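Local coordinates for IclR transcriptional regulator (Thermotoga maritima, PDB 1MKM), which probably represses transcription as an IclR-family regulator, binding DNA through a winged helix-turn-helix domain and carrying zinc in its C-terminal domain, at residues B[15-20]-B[61-66]; B[28-31]-B[36-39]; B[78-83]-B[99-104]; B[158-163]-B[169-174]; B[221-226]-B[230-235]. All blocks are in the same frame, centred on the assembly; numbering follows the deposited sequence.

Contact 1 of 5, residues B[15-20]-B[61-66]; sequences DFIVKN and YVPGYK
I17 and P63 meet across a narrow, apolar interface in which a beta-branched side chain leans against a proline ring. The touching branch is the methyl CG2 of I17, which lies 4.1 Å from CD of P63. The two side chains cross at a slant, so the methyl meets one corner of the ring. With CG1 beside the backbone N (chi1 -58°), CG2 lies anti to that N and beside the carbonyl carbon, which turns the short branch to the strand. CD of P63 is also 4.1 Å from the carbonyl O of I17, so the ring borders both the helix backbone and the methyl. CG2 of I17 itself extends to the backbone of V62, 4.4 Å from C of V62. No hydrogen bond joins the segments. Isoleucine suits a buried helix face because its branches can serve different neighbours, while proline puts a compact apolar ring on the strand. V18 and P63 pack respectively on F73 and V74 of the second subunit. Within the chain, I17 also touches V53 of strand 53-55 and M44 of helix 37-50, placing helix 6-19 against the two-stranded wing and beside helix 37-50.

Contact 2 of 5, residues B[28-31]-B[36-39]; sequences EIAE and SVSN
A30 and the S36-V37 peptide make the apolar part of this contact. The CB methyl of A30 points at the start of the next helix and rests 4.0 Å from C of S36. CB of A30 is equally close, 4.0 Å, to N of V37, so the small side chain sits against the peptide link itself. One branch of V37 joins in: its CG2 is 4.4 Å from CB of A30. Alanine fits here because the backbones come close, with CA of A30 and CA of V37 only 5.4 Å apart. A30 also touches A40, one turn further along helix 37-50. Its neighbour I29 faces inward, onto I13 and M44.

Polar interactions serve the helix end more than the interface, and no hydrogen bond crosses between the segments. S36 is the N-cap of helix 37-50: its OG accepts from N of N39 at 3.2 Å, with a nearly straight N-H...O angle of 160°. A chi1 of 62° swings the hydroxyl back over the first turn, where it meets an amide N that has no helical carbonyl before it. Serine suits such a position because its short side chain brings an oxygen close to the backbone.

A charged interaction lies on another side of helix 26-32, where E28 forms a salt bridge with R60. Helices 26-32 and 37-50, joined by a short turn, form the helix-turn-helix of this winged-helix domain, and helix 37-50 is probably the DNA-recognition helix.

Contact 3 of 5, residues B[78-83]-B[99-104]; sequences FNIRDI and VHLILK
F78 and L103 meet where the start of helix 79-93 lies against the central antiparallel sheet of the GAF-like C-terminal domain. From CB, which points at strand 98-105, the F78 side chain sets CG anti to the carbonyl carbon (chi1 -51°), carrying the ring across the L103 side chain at about a right angle. A single methyl, CD2 of L103, then meets the whole ring. CD2 of L103 is 4.0 Å from both CG and CD1 of F78. CD2 of F78 is closer, 3.6 Å from CD2 of L103. CE2 of F78 is nearest, at 3.4 Å from CD2 of L103. At the tip, CZ of F78 stands 3.5 Å from CD2 of L103, and CE1 of F78 lies 3.8 Å from CD2 of L103. This is a CH-pi contact over one ring face, displaced somewhat toward the rim. Leucine suits it because its branched end offers a methyl to the flat ring, while its side chain also touches I112 on the neighbouring strand; Y65 of the second subunit packs on both residues. Two residues back on the strand, L101 faces the same helix, and also touches I112 and V215 on the two flanking strands. I80, extended with CG1 anti to its N (chi1 -171°), reaches toward that leucine until its CD1 is 4.3 Å from CD2 of L101.

Contact 4 of 5, residues B[158-163]-B[169-174]; sequences VELKPK and TNPRVL
OD1 of N170 is gripped by two backbone amides at the start of helix 171-184. N of R172 donates to OD1 of N170 at 2.6 Å, closing an Asx turn. N of V173 donates to OD1 of N170 as well, at 3.0 Å. The donors come from opposite faces of the side-chain amide plane, each tilted from it by about 25°, so the oxygen is held between them. Asparagine suits this N-cap because its side-chain carbonyl replaces the helical acceptor missing from the first turn, and P171, which has no N-H to give, fits directly after it.

The contact with 158-163 runs over the approach to this cap. L160 carries most of it. Chi1 of -57° sets its CG beside the backbone N and brings the branched end to the helix start, where both methyls come near L174. CD1 of L160 lies over the backbone, 3.4 Å from O of T169 and 3.9 Å from N of N170. CD2 of L160 packs on the buried side chain of L174, 3.8 Å from CD1 of L174. Y134 borders L160 as well.

Nearer the surface, the ring of P162 slants past the T169 side chain, its CB 3.4 Å from OG1 of T169. That hydroxyl is hydrogen-bonded to the carbonyl of T167, so it can lie beside the ring with its polar need met within the loop. CG2 of T169, on its other branch, is 4.0 Å from CB of L160.

No hydrogen bond links the two segments. The polar side chains of N170 and T169 bond close by in the chain, so the union rests on van der Waals contact, with L160 the largest contributor.

Contact 5 of 5, residues B[221-226]-B[230-235]; sequences ARKFTE and EEYSDV
The chain makes an inverse gamma turn centred on F224 and then enters helix 226-246, whose first turn is closed by N of E230 donating to O of E226 at 3.1 Å and a nearly straight 165°. CG of E230 bends back beside that same oxygen, 3.5 Å from O of E226. Beyond this backbone bond, the contact is an aromatic pair. F224 and Y232 form a T-shaped (edge-to-face) stack with centroids 5.1 Å apart and planes at 68°. Y232 has CG beside its backbone N (chi1 -63°), which carries its ring from the helix toward F224. Y232 supplies the edge: its CD2 is 3.5 Å from CE2 of F224, and its CE2 lies over the face of F224, displaced toward the rim. This pair joins the C-terminal helix of the GAF-like domain to the loop leaving strand 211-220. The T225 hydroxyl caps that helix by accepting from N of K228. F224, buried, also packs on M198 and V200 of strand 197-205, and its side chain lies about 5 Å from that of C199, a zinc-site residue. A flat apolar ring suits this place between helix and sheet. OH of Y232 is 4.2 Å from CB of K223; the lysine chain runs on, extended, to Q119 and E97.

In the fold
Contacts 1 and 2 belong to the winged helix-turn-helix domain: contact 2 is nested in the loop closed by contact 1, and they touch where CD1 of I17 lies 3.6 Å from CD1 of I29. Contacts 3, 4 and 5 follow in the C-terminal domain, with centres 22 to 26 Å apart and no direct touch. Across the domains, contacts 1 and 3, which both meet the second subunit, come to about 14 Å between nearest atoms, while the centres of contacts 2 and 5 are about 54 Å apart. A bound zinc ion lies about 8 Å from the F224 side chain and about 11 Å from that of L101; the P162 side chain is about 12 Å from that of zinc-site D189.

Contact 1 of 5, residues B[15-20]-B[61-66]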
# COMPACT_ATOMS: atom_id res chain seq x y z
N ASP B 15 7.21 -26.76 -1.85
CA ASP B 15 7.83 -26.05 -2.96
C ASP B 15 6.77 -25.30 -3.75
O ASP B 15 7.03 -24.21 -4.26
CB ASP B 15 8.58 -27.00 -3.89
CG ASP B 15 9.18 -26.29 -5.10
OD1 ASP B 15 8.46 -26.11 -6.11
OD2 ASP B 15 10.36 -25.90 -5.05
N PHE B 16 5.59 -25.90 -3.83
CA PHE B 16 4.47 -25.31 -4.56
C PHE B 16 3.86 -24.07 -3.90
O PHE B 16 3.53 -23.11 -4.59
CB PHE B 16 3.37 -26.36 -4.76
CG PHE B 16 2.06 -25.79 -5.24
CD1 PHE B 16 1.96 -25.24 -6.52
CD2 PHE B 16 0.95 -25.78 -4.41
CE1 PHE B 16 0.76 -24.68 -6.96
CE2 PHE B 16 -0.26 -25.22 -4.83
CZ PHE B 16 -0.35 -24.67 -6.12
N ILE B 17 3.70 -24.09 -2.59
CA ILE B 17 3.11 -22.95 -1.91
C ILE B 17 4.05 -21.76 -1.97
O ILE B 17 3.61 -20.61 -2.05
CB ILE B 17 2.76 -23.30 -0.44
CG1 ILE B 17 1.81 -24.51 -0.42
CG2 ILE B 17 2.14 -22.10 0.26
CD1 ILE B 17 1.46 -24.98 0.96
N VAL B 18 5.36 -22.03 -1.96
CA VAL B 18 6.36 -20.97 -2.04
C VAL B 18 6.34 -20.26 -3.39
O VAL B 18 6.44 -19.03 -3.44
CB VAL B 18 7.80 -21.50 -1.83
CG1 VAL B 18 8.80 -20.62 -2.57
CG2 VAL B 18 8.17 -21.50 -0.35
N LYS B 19 6.23 -21.03 -4.47
CA LYS B 19 6.24 -20.45 -5.80
C LYS B 19 4.85 -20.08 -6.30
O LYS B 19 4.70 -19.56 -7.40
CB LYS B 19 6.91 -21.39 -6.81
CG LYS B 19 8.35 -21.83 -6.46
CD LYS B 19 9.31 -20.65 -6.23
CE LYS B 19 10.73 -21.12 -5.81
NZ LYS B 19 11.74 -20.02 -5.56
N ASN B 20 3.84 -20.32 -5.47
CA ASN B 20 2.47 -20.01 -5.86
C ASN B 20 2.06 -18.56 -5.58
O ASN B 20 2.11 -18.09 -4.44
CB ASN B 20 1.50 -20.95 -5.14
CG ASN B 20 0.07 -20.78 -5.61
OD1 ASN B 20 -0.22 -20.93 -6.80
ND2 ASN B 20 -0.83 -20.46 -4.69
N TYR B 61 -4.00 -20.85 2.80
CA TYR B 61 -2.59 -20.87 3.19
C TYR B 61 -1.60 -19.96 2.45
O TYR B 61 -1.65 -19.80 1.24
CB TYR B 61 -2.06 -22.30 3.11
CG TYR B 61 -2.66 -23.27 4.11
CD1 TYR B 61 -3.83 -23.97 3.83
CD2 TYR B 61 -2.02 -23.50 5.33
CE1 TYR B 61 -4.35 -24.90 4.74
CE2 TYR B 61 -2.53 -24.42 6.24
CZ TYR B 61 -3.69 -25.12 5.94
OH TYR B 61 -4.15 -26.05 6.84
N VAL B 62 -0.67 -19.42 3.22
CA VAL B 62 0.36 -18.54 2.71
C VAL B 62 1.69 -18.96 3.32
O VAL B 62 1.73 -19.50 4.43
CB VAL B 62 -0.01 -17.07 3.07
CG1 VAL B 62 1.17 -16.35 3.65
CG2 VAL B 62 -0.53 -16.36 1.84
N PRO B 63 2.80 -18.73 2.61
CA PRO B 63 4.09 -19.12 3.17
C PRO B 63 4.43 -18.45 4.50
O PRO B 63 4.13 -17.28 4.72
CB PRO B 63 5.09 -18.77 2.06
CG PRO B 63 4.38 -17.73 1.26
CD PRO B 63 2.95 -18.20 1.25
N GLY B 64 5.06 -19.23 5.38
CA GLY B 64 5.45 -18.74 6.69
C GLY B 64 6.80 -18.06 6.70
O GLY B 64 7.41 -17.82 5.65
N TYR B 65 7.27 -17.76 7.90
CA TYR B 65 8.53 -17.06 8.10
C TYR B 65 9.73 -18.00 8.22
O TYR B 65 10.86 -17.58 8.02
CB TYR B 65 8.45 -16.24 9.38
CG TYR B 65 8.73 -17.09 10.60
CD1 TYR B 65 10.03 -17.22 11.10
CD2 TYR B 65 7.71 -17.84 11.20
CE1 TYR B 65 10.31 -18.08 12.14
CE2 TYR B 65 7.99 -18.71 12.25
CZ TYR B 65 9.30 -18.83 12.72
OH TYR B 65 9.60 -19.69 13.74
N LYS B 66 9.48 -19.25 8.60
CA LYS B 66 10.56 -20.21 8.79
C LYS B 66 11.61 -20.18 7.69
O LYS B 66 12.79 -19.96 7.96
CB LYS B 66 9.99 -21.63 8.92
CG LYS B 66 11.02 -22.67 9.23
CD LYS B 66 11.80 -22.31 10.48
CE LYS B 66 10.91 -22.23 11.72
NZ LYS B 66 11.73 -21.91 12.93

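Contact 2 of 5, residues B[28-31]-B[36-39]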
# COMPACT_ATOMS: atom_id res chain seq x y z
N GLU B 28 -7.66 -27.32 -2.24
CA GLU B 28 -6.89 -27.18 -3.47
C GLU B 28 -5.63 -28.03 -3.53
O GLU B 28 -5.32 -28.62 -4.57
CB GLU B 28 -6.55 -25.70 -3.68
CG GLU B 28 -7.80 -24.84 -3.86
CD GLU B 28 -7.49 -23.35 -3.83
OE1 GLU B 28 -8.42 -22.55 -4.10
OE2 GLU B 28 -6.34 -22.98 -3.53
N ILE B 29 -4.90 -28.12 -2.42
CA ILE B 29 -3.69 -28.93 -2.39
C ILE B 29 -4.07 -30.39 -2.60
O ILE B 29 -3.43 -31.09 -3.39
CB ILE B 29 -2.94 -28.78 -1.06
CG1 ILE B 29 -2.16 -27.46 -1.07
CG2 ILE B 29 -2.03 -29.98 -0.82
CD1 ILE B 29 -1.17 -27.31 0.05
N ALA B 30 -5.11 -30.84 -1.91
CA ALA B 30 -5.57 -32.22 -2.04
C ALA B 30 -5.82 -32.51 -3.53
O ALA B 30 -5.24 -33.44 -4.10
CB ALA B 30 -6.86 -32.42 -1.22
N GLU B 31 -6.68 -31.71 -4.15
CA GLU B 31 -6.99 -31.87 -5.57
C GLU B 31 -5.74 -31.78 -6.43
O GLU B 31 -5.68 -32.34 -7.53
CB GLU B 31 -8.00 -30.81 -6.01
CG GLU B 31 -9.39 -30.98 -5.42
CD GLU B 31 -10.40 -29.98 -5.98
OE1 GLU B 31 -10.26 -28.77 -5.68
OE2 GLU B 31 -11.31 -30.41 -6.71
N SER B 36 -6.98 -37.19 -0.30
CA SER B 36 -8.14 -36.69 0.45
C SER B 36 -7.80 -35.44 1.26
O SER B 36 -6.66 -35.26 1.69
CB SER B 36 -8.66 -37.77 1.39
OG SER B 36 -7.67 -38.12 2.35
N VAL B 37 -8.80 -34.59 1.48
CA VAL B 37 -8.61 -33.39 2.28
C VAL B 37 -8.02 -33.84 3.61
O VAL B 37 -7.17 -33.17 4.19
CB VAL B 37 -9.96 -32.67 2.55
CG1 VAL B 37 -9.79 -31.60 3.62
CG2 VAL B 37 -10.49 -32.04 1.26
N SER B 38 -8.48 -35.00 4.07
CA SER B 38 -8.02 -35.57 5.32
C SER B 38 -6.51 -35.70 5.38
O SER B 38 -5.88 -35.23 6.33
CB SER B 38 -8.66 -36.96 5.53
OG SER B 38 -8.20 -37.56 6.73
N ASN B 39 -5.92 -36.33 4.36
CA ASN B 39 -4.47 -36.51 4.34
C ASN B 39 -3.71 -35.25 3.97
O ASN B 39 -2.52 -35.13 4.29
CB ASN B 39 -4.08 -37.68 3.43
CG ASN B 39 -4.56 -39.04 3.97
OD1 ASN B 39 -5.77 -39.29 4.03
ND2 ASN B 39 -3.62 -39.90 4.37

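Contact 3 of 5, residues B[78-83]-B[99-104]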
# COMPACT_ATOMS: atom_id res chain seq x y z
N PHE B 78 28.49 -17.34 5.71
CA PHE B 78 29.51 -16.78 4.83
C PHE B 78 30.03 -15.41 5.30
O PHE B 78 29.55 -14.36 4.85
CB PHE B 78 28.96 -16.65 3.40
CG PHE B 78 28.33 -17.91 2.89
CD1 PHE B 78 27.02 -17.90 2.40
CD2 PHE B 78 29.04 -19.11 2.88
CE1 PHE B 78 26.42 -19.07 1.92
CE2 PHE B 78 28.45 -20.29 2.39
CZ PHE B 78 27.14 -20.27 1.91
N ASN B 79 31.01 -15.44 6.20
CA ASN B 79 31.61 -14.25 6.78
C ASN B 79 31.81 -13.13 5.75
O ASN B 79 31.63 -11.95 6.05
CB ASN B 79 32.95 -14.62 7.43
CG ASN B 79 34.00 -15.02 6.42
OD1 ASN B 79 33.69 -15.46 5.31
ND2 ASN B 79 35.27 -14.89 6.80
N ILE B 80 32.16 -13.51 4.53
CA ILE B 80 32.37 -12.56 3.45
C ILE B 80 31.16 -11.63 3.28
O ILE B 80 31.30 -10.43 3.04
CB ILE B 80 32.62 -13.29 2.11
CG1 ILE B 80 33.06 -12.29 1.04
CG2 ILE B 80 31.32 -13.97 1.63
CD1 ILE B 80 33.24 -12.91 -0.33
N ARG B 81 29.96 -12.19 3.41
CA ARG B 81 28.74 -11.42 3.23
C ARG B 81 28.71 -10.16 4.09
O ARG B 81 28.46 -9.06 3.59
CB ARG B 81 27.52 -12.31 3.54
CG ARG B 81 26.20 -11.63 3.23
CD ARG B 81 25.04 -12.49 3.60
NE ARG B 81 23.83 -11.69 3.76
CZ ARG B 81 23.15 -11.15 2.75
NH1 ARG B 81 23.54 -11.33 1.49
NH2 ARG B 81 22.06 -10.43 3.00
N ASP B 82 28.97 -10.31 5.39
CA ASP B 82 28.97 -9.17 6.30
C ASP B 82 30.19 -8.30 6.10
O ASP B 82 30.17 -7.10 6.39
CB ASP B 82 28.90 -9.66 7.75
CG ASP B 82 27.49 -9.95 8.19
OD1 ASP B 82 26.84 -9.03 8.73
OD2 ASP B 82 27.02 -11.08 7.97
N ILE B 83 31.26 -8.90 5.61
CA ILE B 83 32.50 -8.18 5.35
C ILE B 83 32.35 -7.28 4.13
O ILE B 83 33.02 -6.26 4.00
CB ILE B 83 33.65 -9.17 5.10
CG1 ILE B 83 34.21 -9.66 6.43
CG2 ILE B 83 34.74 -8.53 4.27
CD1 ILE B 83 35.38 -10.58 6.25
N VAL B 99 24.38 -4.24 -7.93
CA VAL B 99 25.64 -4.87 -7.56
C VAL B 99 25.40 -6.31 -7.12
O VAL B 99 24.44 -6.57 -6.40
CB VAL B 99 26.27 -4.11 -6.36
CG1 VAL B 99 27.61 -4.74 -5.96
CG2 VAL B 99 26.43 -2.64 -6.72
N HIS B 100 26.24 -7.25 -7.56
CA HIS B 100 26.10 -8.65 -7.17
C HIS B 100 27.38 -9.15 -6.53
O HIS B 100 28.46 -8.61 -6.76
CB HIS B 100 25.81 -9.55 -8.38
CG HIS B 100 24.50 -9.27 -9.04
ND1 HIS B 100 23.33 -9.87 -8.66
CD2 HIS B 100 24.18 -8.43 -10.06
CE1 HIS B 100 22.34 -9.43 -9.41
NE2 HIS B 100 22.83 -8.55 -10.27
N LEU B 101 27.24 -10.18 -5.71
CA LEU B 101 28.37 -10.81 -5.05
C LEU B 101 28.10 -12.30 -5.15
O LEU B 101 27.16 -12.81 -4.53
CB LEU B 101 28.45 -10.42 -3.57
CG LEU B 101 29.59 -11.14 -2.82
CD1 LEU B 101 30.90 -10.60 -3.32
CD2 LEU B 101 29.49 -10.96 -1.30
N ILE B 102 28.91 -13.00 -5.94
CA ILE B 102 28.72 -14.44 -6.10
C ILE B 102 29.77 -15.23 -5.35
O ILE B 102 30.96 -14.91 -5.43
CB ILE B 102 28.74 -14.87 -7.59
CG1 ILE B 102 30.17 -14.92 -8.12
CG2 ILE B 102 27.95 -13.88 -8.41
CD1 ILE B 102 30.25 -15.43 -9.55
N LEU B 103 29.32 -16.25 -4.62
CA LEU B 103 30.21 -17.13 -3.84
C LEU B 103 30.67 -18.27 -4.71
O LEU B 103 29.85 -18.95 -5.31
CB LEU B 103 29.46 -17.71 -2.63
CG LEU B 103 30.17 -18.71 -1.72
CD1 LEU B 103 31.31 -18.04 -0.96
CD2 LEU B 103 29.15 -19.29 -0.73
N LYS B 104 31.99 -18.48 -4.78
CA LYS B 104 32.59 -19.55 -5.57
C LYS B 104 32.32 -20.92 -4.93
O LYS B 104 32.76 -21.16 -3.81
CB LYS B 104 34.09 -19.32 -5.67
CG LYS B 104 34.95 -20.54 -6.04
CD LYS B 104 34.97 -20.82 -7.54
CE LYS B 104 36.21 -21.61 -7.91
NZ LYS B 104 36.25 -22.93 -7.23

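Contact 4 of 5, residues B[158-163]-B[169-174]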
# COMPACT_ATOMS: atom_id res chain seq x y z
N VAL B 158 33.00 -28.76 -17.55
CA VAL B 158 31.89 -27.86 -17.83
C VAL B 158 31.59 -27.56 -19.29
O VAL B 158 32.47 -27.16 -20.04
CB VAL B 158 32.10 -26.52 -17.10
CG1 VAL B 158 30.97 -25.56 -17.42
CG2 VAL B 158 32.19 -26.77 -15.60
N GLU B 159 30.32 -27.75 -19.67
CA GLU B 159 29.88 -27.46 -21.03
C GLU B 159 29.79 -25.93 -21.17
O GLU B 159 29.88 -25.20 -20.18
CB GLU B 159 28.51 -28.11 -21.30
CG GLU B 159 27.83 -27.65 -22.60
CD GLU B 159 26.46 -28.27 -22.82
OE1 GLU B 159 25.68 -28.41 -21.85
OE2 GLU B 159 26.13 -28.61 -23.98
N LEU B 160 29.61 -25.46 -22.40
CA LEU B 160 29.52 -24.02 -22.65
C LEU B 160 28.29 -23.68 -23.47
O LEU B 160 28.34 -22.79 -24.33
CB LEU B 160 30.77 -23.53 -23.37
CG LEU B 160 32.13 -23.78 -22.69
CD1 LEU B 160 33.25 -23.23 -23.56
CD2 LEU B 160 32.17 -23.12 -21.32
N LYS B 161 27.18 -24.36 -23.21
CA LYS B 161 25.94 -24.11 -23.95
C LYS B 161 25.72 -22.61 -24.10
O LYS B 161 25.37 -21.92 -23.14
CB LYS B 161 24.75 -24.74 -23.23
CG LYS B 161 23.42 -24.47 -23.92
CD LYS B 161 22.26 -25.18 -23.22
CE LYS B 161 20.93 -24.76 -23.83
NZ LYS B 161 19.77 -25.46 -23.20
N PRO B 162 25.92 -22.09 -25.32
CA PRO B 162 25.75 -20.66 -25.62
C PRO B 162 24.34 -20.14 -25.34
O PRO B 162 23.38 -20.51 -26.02
CB PRO B 162 26.13 -20.58 -27.10
CG PRO B 162 25.70 -21.92 -27.62
CD PRO B 162 26.21 -22.85 -26.55
N LYS B 163 24.23 -19.28 -24.33
CA LYS B 163 22.94 -18.70 -23.94
C LYS B 163 22.56 -17.50 -24.79
O LYS B 163 21.40 -17.10 -24.86
CB LYS B 163 22.99 -18.30 -22.46
CG LYS B 163 22.98 -19.49 -21.50
CD LYS B 163 23.35 -19.07 -20.10
CE LYS B 163 24.80 -18.60 -20.03
NZ LYS B 163 25.74 -19.63 -20.57
N THR B 169 31.81 -20.21 -26.60
CA THR B 169 31.70 -21.67 -26.57
C THR B 169 33.03 -22.39 -26.86
O THR B 169 33.07 -23.62 -26.93
CB THR B 169 30.63 -22.16 -27.58
OG1 THR B 169 29.41 -21.43 -27.37
CG2 THR B 169 30.34 -23.64 -27.38
N ASN B 170 34.12 -21.64 -27.00
CA ASN B 170 35.42 -22.25 -27.28
C ASN B 170 36.42 -22.03 -26.15
O ASN B 170 36.79 -20.89 -25.84
CB ASN B 170 35.99 -21.70 -28.59
CG ASN B 170 37.33 -22.33 -28.96
OD1 ASN B 170 38.33 -22.16 -28.25
ND2 ASN B 170 37.36 -23.07 -30.06
N PRO B 171 36.87 -23.13 -25.53
CA PRO B 171 37.84 -23.13 -24.42
C PRO B 171 39.19 -22.48 -24.72
O PRO B 171 39.89 -22.09 -23.79
CB PRO B 171 37.96 -24.62 -24.07
CG PRO B 171 37.66 -25.30 -25.37
CD PRO B 171 36.50 -24.50 -25.90
N ARG B 172 39.56 -22.38 -25.99
CA ARG B 172 40.83 -21.75 -26.34
C ARG B 172 40.61 -20.24 -26.26
O ARG B 172 41.49 -19.48 -25.84
CB ARG B 172 41.26 -22.12 -27.77
CG ARG B 172 41.36 -23.61 -28.05
CD ARG B 172 41.78 -23.83 -29.49
NE ARG B 172 41.57 -25.20 -29.94
CZ ARG B 172 41.79 -25.62 -31.19
NH1 ARG B 172 42.23 -24.77 -32.11
NH2 ARG B 172 41.55 -26.89 -31.52
N VAL B 173 39.42 -19.82 -26.67
CA VAL B 173 39.03 -18.41 -26.65
C VAL B 173 38.75 -18.01 -25.22
O VAL B 173 39.08 -16.90 -24.79
CB VAL B 173 37.76 -18.18 -27.46
CG1 VAL B 173 37.47 -16.69 -27.54
CG2 VAL B 173 37.91 -18.79 -28.85
N LEU B 174 38.12 -18.92 -24.48
CA LEU B 174 37.78 -18.69 -23.09
C LEU B 174 39.06 -18.57 -22.27
O LEU B 174 39.16 -17.73 -21.37
CB LEU B 174 36.92 -19.85 -22.56
CG LEU B 174 36.21 -19.67 -21.22
CD1 LEU B 174 35.17 -20.76 -21.06
CD2 LEU B 174 37.21 -19.70 -20.07

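Contact 5 of 5, residues B[221-226]-B[230-235]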
# COMPACT_ATOMS: atom_id res chain seq x y z
N ALA B 221 22.85 -2.80 -21.24
CA ALA B 221 23.98 -2.65 -22.15
C ALA B 221 24.32 -1.21 -22.48
O ALA B 221 25.50 -0.82 -22.45
CB ALA B 221 23.70 -3.43 -23.42
N ARG B 222 23.30 -0.42 -22.79
CA ARG B 222 23.49 0.99 -23.15
C ARG B 222 24.49 1.74 -22.28
O ARG B 222 25.34 2.47 -22.79
CB ARG B 222 22.15 1.74 -23.10
CG ARG B 222 21.04 1.16 -23.95
CD ARG B 222 19.90 2.16 -24.09
NE ARG B 222 18.68 1.55 -24.61
CZ ARG B 222 17.57 2.24 -24.88
NH1 ARG B 222 17.54 3.55 -24.69
NH2 ARG B 222 16.49 1.61 -25.33
N LYS B 223 24.39 1.57 -20.97
CA LYS B 223 25.27 2.26 -20.03
C LYS B 223 26.76 1.95 -20.08
O LYS B 223 27.60 2.83 -19.86
CB LYS B 223 24.75 2.05 -18.61
CG LYS B 223 23.45 2.78 -18.27
CD LYS B 223 23.01 2.47 -16.84
CE LYS B 223 21.64 3.07 -16.54
NZ LYS B 223 21.16 2.69 -15.17
N PHE B 224 27.12 0.70 -20.36
CA PHE B 224 28.52 0.30 -20.36
C PHE B 224 29.36 0.78 -21.54
O PHE B 224 29.57 0.06 -22.52
CB PHE B 224 28.61 -1.22 -20.20
CG PHE B 224 28.04 -1.72 -18.89
CD1 PHE B 224 26.66 -1.67 -18.65
CD2 PHE B 224 28.88 -2.18 -17.87
CE1 PHE B 224 26.13 -2.05 -17.42
CE2 PHE B 224 28.36 -2.56 -16.64
CZ PHE B 224 26.99 -2.50 -16.42
N THR B 225 29.85 2.02 -21.42
CA THR B 225 30.70 2.64 -22.44
C THR B 225 32.14 2.40 -22.00
O THR B 225 32.38 1.96 -20.87
CB THR B 225 30.47 4.17 -22.56
OG1 THR B 225 30.64 4.79 -21.28
CG2 THR B 225 29.08 4.49 -23.10
N GLU B 226 33.09 2.71 -22.87
CA GLU B 226 34.51 2.52 -22.57
C GLU B 226 34.84 3.18 -21.23
O GLU B 226 35.47 2.57 -20.36
CB GLU B 226 35.38 3.16 -23.67
CG GLU B 226 34.96 2.88 -25.12
CD GLU B 226 35.26 1.46 -25.57
OE1 GLU B 226 36.42 1.02 -25.45
OE2 GLU B 226 34.33 0.78 -26.08
N GLU B 230 35.47 1.64 -17.41
CA GLU B 230 36.65 2.05 -16.65
C GLU B 230 36.27 2.54 -15.26
O GLU B 230 36.97 2.27 -14.28
CB GLU B 230 37.40 3.17 -17.40
CG GLU B 230 38.39 2.69 -18.45
CD GLU B 230 39.69 2.17 -17.83
OE1 GLU B 230 40.42 2.97 -17.21
OE2 GLU B 230 39.98 0.96 -17.97
N GLU B 231 35.15 3.25 -15.19
CA GLU B 231 34.65 3.79 -13.93
C GLU B 231 34.13 2.71 -13.00
O GLU B 231 34.41 2.71 -11.80
CB GLU B 231 33.54 4.80 -14.22
CG GLU B 231 32.98 5.47 -12.99
CD GLU B 231 32.22 6.72 -13.32
OE1 GLU B 231 31.25 6.64 -14.11
OE2 GLU B 231 32.59 7.80 -12.81
N TYR B 232 33.35 1.78 -13.56
CA TYR B 232 32.80 0.69 -12.77
C TYR B 232 33.92 -0.22 -12.25
O TYR B 232 34.03 -0.44 -11.04
CB TYR B 232 31.79 -0.11 -13.61
CG TYR B 232 30.57 0.68 -14.07
CD1 TYR B 232 30.15 1.83 -13.39
CD2 TYR B 232 29.79 0.25 -15.16
CE1 TYR B 232 28.98 2.52 -13.77
CE2 TYR B 232 28.62 0.93 -15.55
CZ TYR B 232 28.22 2.07 -14.84
OH TYR B 232 27.04 2.73 -15.17
N SER B 233 34.75 -0.72 -13.15
CA SER B 233 35.85 -1.60 -12.73
C SER B 233 36.76 -0.90 -11.72
O SER B 233 37.49 -1.55 -10.98
CB SER B 233 36.66 -2.05 -13.96
OG SER B 233 37.22 -0.96 -14.65
N ASP B 234 36.70 0.43 -11.69
CA ASP B 234 37.50 1.22 -10.77
C ASP B 234 36.97 1.06 -9.35
O ASP B 234 37.71 0.64 -8.45
CB ASP B 234 37.45 2.70 -11.16
CG ASP B 234 38.80 3.25 -11.57
OD1 ASP B 234 38.92 4.49 -11.67
OD2 ASP B 234 39.74 2.46 -11.81
N VAL B 235 35.70 1.40 -9.15
CA VAL B 235 35.08 1.30 -7.83
C VAL B 235 35.05 -0.17 -7.41
O VAL B 235 35.21 -0.50 -6.24
CB VAL B 235 33.63 1.84 -7.84
CG1 VAL B 235 33.08 1.90 -6.42
CG2 VAL B 235 33.60 3.22 -8.47